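Local coordinates for multicopper oxidase (Arthrobacter sp. FB24, PDB 3GDC), which probably oxidises phenolic or similar substrates at copper centres while reducing dioxygen to water, as laccase-type multicopper oxidases do, at residues Arg24-Thr27 with Thr33-Glu36; Gly145-Phe150 with Val168-Asn173; His229-Pro232 with Thr238-Glu241. All coordinates share one frame; numbering follows the deposited sequence.

In the fold
Starting from the N terminus, contact 1 closes the tight loop between strands 20-27 and 33-49, a beta hairpin of the first beta domain. Contact 2 comes next and spans a longer loop: residues 145-150 follow helix 138-143 and enter strand 147-153, and the chain returns in strand 163-172 of another sheet, so this contact ties the first domain to the second. Contact 3 then closes a second short loop, between strands 228-232 and 241-243, at an outer end of the sheet that also holds 163-172. The three loops follow one another in series, none nesting or crossing. Nearest atoms of contacts 2 and 3 are about 8 Å apart.

Contact 1: residues Arg24-Thr27 with Thr33-Glu36; sequences RTST and TLRE
Leu34 O is approached by three groups: Ser26 N donates to it at 3.0 Å in the plane of the carbonyl, the CA-H of Thr25 comes to 3.2 Å between CA and Leu34 O, and a water donates to it. That water also lies 2.6 Å from Ser26 OG and donates to Glu36 OE2, so it joins both strands on the face that carries Ser26, Leu34 and Glu36, although it has more acceptors near it than protons to give. Ser26 presents its OG to the water because the hydroxyl stands between its backbone N and carbonyl carbon (chi1 52°); there it also rests against Leu34 CB and CD2. The return bond, Leu34 N to Ser26 O, is short at 2.7 Å, and Arg24 and Glu36 exchange a second pair of backbone bonds, the register of an antiparallel hairpin. The extended Arg24 chain lies over Glu36 CB, but its guanidinium pairs with Asp38, while Glu36 OE1 takes a bond from His79. On the other face Thr25 CG2 touches Thr33 CG2 at 3.6 Å and lies over one face of the Arg35 guanidinium, 3.5 Å from NH1. Bent at chi3 (-64°), Arg35 brings NE to Asp74 in a salt bridge and NH1 to Arg22 O; a leucine in its place would probably leave Asp74 without its charged mate and Arg22 O without this donor. Strand 33-49 is flanked by strand 75-82, which bonds to the backbone of Thr33 and Arg35, while the Arg35 side chain reaches Trp69 and Ala70 of strand 67-71.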
# COMPACT_ATOMS: atom_id res chain seq x y z
N ARG A 24 21.12 26.71 12.92
CA ARG A 24 22.36 27.42 13.20
C ARG A 24 23.44 26.42 13.55
O ARG A 24 23.20 25.45 14.28
CB ARG A 24 22.18 28.47 14.30
CG ARG A 24 21.62 27.95 15.59
CD ARG A 24 21.54 29.06 16.63
NE ARG A 24 21.01 28.56 17.89
CZ ARG A 24 19.72 28.55 18.21
NH1 ARG A 24 18.82 29.02 17.36
NH2 ARG A 24 19.34 28.06 19.38
N THR A 25 24.63 26.62 12.98
CA THR A 25 25.69 25.64 13.10
C THR A 25 26.90 26.18 13.84
O THR A 25 27.15 27.38 13.86
CB THR A 25 26.16 25.14 11.72
OG1 THR A 25 26.49 26.26 10.90
CG2 THR A 25 25.06 24.32 11.03
N SER A 26 27.62 25.25 14.45
CA SER A 26 28.92 25.50 15.05
C SER A 26 29.71 24.21 14.92
O SER A 26 29.14 23.15 14.60
CB SER A 26 28.77 25.93 16.51
OG SER A 26 27.96 25.02 17.24
N THR A 27 31.02 24.29 15.14
CA THR A 27 31.91 23.14 15.03
C THR A 27 32.24 22.60 16.41
O THR A 27 32.60 23.36 17.33
CB THR A 27 33.20 23.51 14.29
OG1 THR A 27 32.88 24.27 13.12
CG2 THR A 27 33.97 22.26 13.88
N THR A 33 29.71 18.92 12.89
CA THR A 33 28.82 20.07 12.95
C THR A 33 27.77 19.87 14.03
O THR A 33 27.17 18.79 14.14
CB THR A 33 28.14 20.28 11.58
OG1 THR A 33 29.13 20.61 10.61
CG2 THR A 33 27.11 21.40 11.63
N LEU A 34 27.58 20.90 14.85
CA LEU A 34 26.47 20.97 15.79
C LEU A 34 25.41 21.87 15.18
O LEU A 34 25.65 23.05 14.93
CB LEU A 34 26.92 21.51 17.15
CG LEU A 34 25.82 21.74 18.19
CD1 LEU A 34 25.16 20.43 18.63
CD2 LEU A 34 26.36 22.49 19.40
N ARG A 35 24.22 21.31 14.93
CA ARG A 35 23.18 22.03 14.22
C ARG A 35 21.98 22.18 15.15
O ARG A 35 21.53 21.20 15.74
CB ARG A 35 22.81 21.24 12.96
CG ARG A 35 22.02 21.99 11.94
CD ARG A 35 21.75 21.10 10.72
NE ARG A 35 22.96 20.72 10.00
CZ ARG A 35 23.57 21.46 9.07
NH1 ARG A 35 23.09 22.65 8.72
NH2 ARG A 35 24.68 21.00 8.49
N GLU A 36 21.46 23.40 15.28
CA GLU A 36 20.41 23.70 16.27
C GLU A 36 19.23 24.49 15.73
O GLU A 36 19.39 25.36 14.88
CB GLU A 36 20.98 24.45 17.48
CG GLU A 36 22.24 23.83 18.04
CD GLU A 36 22.81 24.63 19.17
OE1 GLU A 36 22.13 24.72 20.22
OE2 GLU A 36 23.92 25.17 19.01
O HOH W 1 25.41 25.30 16.91

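Contact 2: residues Gly145-Phe150 with Val168-Asn173; sequences GLYGGF and VMNGYN. With CA (calcium ion), chain H.
Tyr147 reaches Asn170 and Val168 across a junction with no direct backbone bond, and a single buried water does the linking: the Tyr147 hydroxyl donates to it at 2.6 Å from OH, and it donates on to Gly171 O, 2.7 Å away. The water sits at the edge of the phenol ring, in its plane. With CG between the backbone N and carbonyl carbon (chi1 43°), the Tyr147 ring extends so that its hydroxyl end meets Asn170. Its OH lies 3.3 Å from Asn170 CB, and the asparagine side chain crosses the ring at about a right angle, the amide and ring planes 82° apart. Farther back along the ring, Tyr147 CD1 meets Val168 CG1 at 4.3 Å, a looser apolar touch. One ring face is covered from the turn just before its strand, Gly145 O standing 3.7 Å above the plane over the centre of the Tyr147 ring. That carbonyl is placed by the inverse gamma turn centred on Leu146, closed by Tyr147 N donating to Gly145 O at 3.0 Å; Gly145, with positive phi, leads out of helix 138-143. The turn borders a copper centre: the Leu146 backbone bonds to Cys133 and its side chain touches His88, both ligands of the copper that His141 also binds. At the far end of the other segment Asn173 OD1 binds the calcium ion at 2.4 Å, together with Asp175, Gly176, Asp179 and Glu181. Strand 147-153 of the first domain and strand 163-172 of the second meet here, at the seam between two cupredoxin-like domains. The chemistry implies a directed relay, phenol donating to water and water to the carbonyl, which commits the hydroxyl proton to the water and gives Gly171 O a donor.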
# COMPACT_ATOMS: atom_id res chain seq x y z
N GLY A 145 -2.06 19.85 13.20
CA GLY A 145 -1.02 20.50 12.42
C GLY A 145 0.40 20.27 12.89
O GLY A 145 1.34 20.77 12.25
N LEU A 146 0.57 19.52 13.98
CA LEU A 146 1.90 19.33 14.58
C LEU A 146 2.73 18.25 13.88
O LEU A 146 2.85 17.12 14.36
CB LEU A 146 1.79 19.07 16.09
CG LEU A 146 1.23 20.24 16.91
CD1 LEU A 146 0.97 19.78 18.34
CD2 LEU A 146 2.15 21.47 16.90
N TYR A 147 3.32 18.62 12.74
CA TYR A 147 4.21 17.73 11.99
C TYR A 147 5.09 18.53 11.05
O TYR A 147 4.75 19.66 10.69
CB TYR A 147 3.41 16.70 11.19
CG TYR A 147 2.20 17.32 10.49
CD1 TYR A 147 2.36 18.11 9.35
CD2 TYR A 147 0.91 17.12 10.98
CE1 TYR A 147 1.24 18.68 8.69
CE2 TYR A 147 -0.20 17.69 10.35
CZ TYR A 147 -0.01 18.47 9.20
OH TYR A 147 -1.09 19.06 8.56
N GLY A 148 6.21 17.95 10.66
CA GLY A 148 7.07 18.57 9.65
C GLY A 148 8.05 17.55 9.14
O GLY A 148 8.12 16.42 9.66
N GLY A 149 8.79 17.94 8.11
CA GLY A 149 9.77 17.08 7.48
C GLY A 149 11.12 17.18 8.19
O GLY A 149 11.45 18.21 8.80
N PHE A 150 11.90 16.12 8.07
CA PHE A 150 13.24 16.05 8.68
C PHE A 150 14.12 15.31 7.68
O PHE A 150 13.98 14.09 7.51
CB PHE A 150 13.14 15.33 10.03
CG PHE A 150 14.46 14.93 10.64
CD1 PHE A 150 15.58 15.77 10.56
CD2 PHE A 150 14.57 13.71 11.31
CE1 PHE A 150 16.80 15.39 11.14
CE2 PHE A 150 15.78 13.32 11.90
CZ PHE A 150 16.90 14.16 11.81
N VAL A 168 4.57 17.88 1.71
CA VAL A 168 3.91 17.19 2.81
C VAL A 168 2.40 17.12 2.51
O VAL A 168 1.73 18.15 2.33
CB VAL A 168 4.15 17.88 4.17
CG1 VAL A 168 3.46 17.11 5.29
CG2 VAL A 168 5.67 18.04 4.45
N MET A 169 1.90 15.90 2.42
CA MET A 169 0.49 15.65 2.10
C MET A 169 -0.28 15.51 3.39
O MET A 169 0.05 14.66 4.23
CB MET A 169 0.34 14.36 1.26
CG MET A 169 1.12 14.33 -0.03
SD MET A 169 0.87 12.79 -0.94
CE MET A 169 1.69 11.61 0.16
N ASN A 170 -1.32 16.33 3.57
CA ASN A 170 -2.11 16.28 4.79
C ASN A 170 -3.61 16.36 4.54
O ASN A 170 -4.06 16.39 3.38
CB ASN A 170 -1.69 17.42 5.75
CG ASN A 170 -2.07 18.80 5.22
OD1 ASN A 170 -2.67 18.92 4.16
ND2 ASN A 170 -1.74 19.85 5.97
N GLY A 171 -4.36 16.40 5.63
CA GLY A 171 -5.82 16.52 5.59
C GLY A 171 -6.26 17.45 6.69
O GLY A 171 -5.56 17.63 7.70
N TYR A 172 -7.44 18.04 6.50
CA TYR A 172 -8.02 18.93 7.49
C TYR A 172 -9.39 18.43 7.89
O TYR A 172 -10.28 18.32 7.05
CB TYR A 172 -8.11 20.37 6.97
CG TYR A 172 -6.76 21.00 6.76
CD1 TYR A 172 -5.97 21.39 7.85
CD2 TYR A 172 -6.25 21.19 5.47
CE1 TYR A 172 -4.72 21.96 7.66
CE2 TYR A 172 -4.99 21.76 5.27
CZ TYR A 172 -4.24 22.14 6.38
OH TYR A 172 -2.99 22.69 6.22
N ASN A 173 -9.51 18.11 9.17
CA ASN A 173 -10.76 17.70 9.79
C ASN A 173 -11.36 18.94 10.45
O ASN A 173 -10.95 19.35 11.54
CB ASN A 173 -10.49 16.59 10.82
CG ASN A 173 -11.75 16.08 11.49
OD1 ASN A 173 -12.85 16.59 11.26
ND2 ASN A 173 -11.60 15.05 12.32
CA CA H . -14.66 15.79 9.85
O HOH W 2 -3.39 18.05 9.25

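Contact 3: residues His229-Pro232 with Thr238-Glu241; sequences HYYP and TPSE
Pro239 lies over one face of the Tyr231 ring, its CB 3.8 Å from the ring centroid and 15° off the normal, a CH-pi contact; Thr238 N stands at the ring edge, in the plane. Tyr231 CE1 also meets Pro239 CD at 3.5 Å, the two side chains running side by side. Here the tyrosine torsion, with CG anti to the carbonyl carbon (chi1 -57°), lays the ring along the proline. The same pyrrolidine is met obliquely by the His229 imidazole, whose CD2 comes to 3.5 Å from Pro239 CG, so the proline packs against both aromatics. Over one face of the Tyr230 ring, toward its rim, stands Pro232 N; the Tyr230 OH hydrogen-bonds Gln248. Strand 228-232 bonds to strand 253-258, and on its other side it turns back to strand 241-243, an outermost strand of this sheet within the chain, in the second cupredoxin-like domain. Tyr230 N gives a bond to Glu241 O at 3.0 Å, but the return bond to Tyr230 O comes from Ser240 N, 2.8 Å away and nearly along the C=O axis, instead of from Glu241 N, which has no partner in the model. Ser240 OG packs on Pro232 CD at 3.2 Å. Glu241 also packs on Pro232 of a second subunit, and Pro232 on Glu241 of a third.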
# COMPACT_ATOMS: atom_id res chain seq x y z
N HIS A 229 11.80 8.07 -10.63
CA HIS A 229 12.38 7.02 -9.81
C HIS A 229 12.00 7.29 -8.37
O HIS A 229 12.03 8.43 -7.93
CB HIS A 229 13.90 6.96 -9.96
CG HIS A 229 14.34 6.30 -11.23
ND1 HIS A 229 14.69 7.01 -12.36
CD2 HIS A 229 14.44 4.99 -11.56
CE1 HIS A 229 15.01 6.16 -13.33
NE2 HIS A 229 14.87 4.93 -12.86
N TYR A 230 11.60 6.24 -7.66
CA TYR A 230 11.17 6.40 -6.28
C TYR A 230 12.10 5.67 -5.31
O TYR A 230 12.45 4.51 -5.53
CB TYR A 230 9.73 5.93 -6.10
CG TYR A 230 9.19 6.15 -4.72
CD1 TYR A 230 8.99 7.44 -4.22
CD2 TYR A 230 8.88 5.07 -3.90
CE1 TYR A 230 8.49 7.64 -2.93
CE2 TYR A 230 8.38 5.26 -2.62
CZ TYR A 230 8.19 6.54 -2.14
OH TYR A 230 7.71 6.73 -0.87
N TYR A 231 12.48 6.37 -4.25
CA TYR A 231 13.36 5.84 -3.22
C TYR A 231 12.64 5.87 -1.88
O TYR A 231 12.60 6.92 -1.25
CB TYR A 231 14.63 6.70 -3.09
CG TYR A 231 15.44 6.87 -4.34
CD1 TYR A 231 16.65 6.20 -4.50
CD2 TYR A 231 15.03 7.74 -5.36
CE1 TYR A 231 17.41 6.37 -5.63
CE2 TYR A 231 15.79 7.91 -6.51
CZ TYR A 231 16.98 7.22 -6.64
OH TYR A 231 17.74 7.39 -7.76
N PRO A 232 12.05 4.73 -1.47
CA PRO A 232 11.27 4.66 -0.23
C PRO A 232 12.11 5.08 0.97
O PRO A 232 13.21 4.58 1.14
CB PRO A 232 10.89 3.18 -0.12
CG PRO A 232 11.16 2.58 -1.42
CD PRO A 232 12.08 3.46 -2.20
N THR A 238 19.84 3.43 -4.51
CA THR A 238 19.25 2.83 -5.71
C THR A 238 17.72 2.81 -5.58
O THR A 238 17.20 2.41 -4.53
CB THR A 238 19.77 1.39 -5.93
OG1 THR A 238 19.30 0.54 -4.88
CG2 THR A 238 21.29 1.38 -5.90
N PRO A 239 17.00 3.25 -6.63
CA PRO A 239 15.55 3.35 -6.54
C PRO A 239 14.81 2.01 -6.56
O PRO A 239 15.31 1.02 -7.11
CB PRO A 239 15.17 4.23 -7.74
CG PRO A 239 16.25 4.01 -8.73
CD PRO A 239 17.51 3.70 -7.95
N SER A 240 13.64 1.99 -5.93
CA SER A 240 12.86 0.78 -5.84
C SER A 240 11.95 0.60 -7.05
O SER A 240 11.63 -0.52 -7.45
CB SER A 240 12.03 0.77 -4.55
OG SER A 240 10.91 1.65 -4.62
N GLU A 241 11.55 1.73 -7.64
CA GLU A 241 10.51 1.76 -8.66
C GLU A 241 10.77 2.85 -9.68
O GLU A 241 11.40 3.85 -9.38
CB GLU A 241 9.13 2.00 -8.02
CG GLU A 241 8.50 0.76 -7.40
CD GLU A 241 7.07 0.97 -6.92
OE1 GLU A 241 6.20 1.31 -7.74
OE2 GLU A 241 6.81 0.76 -5.71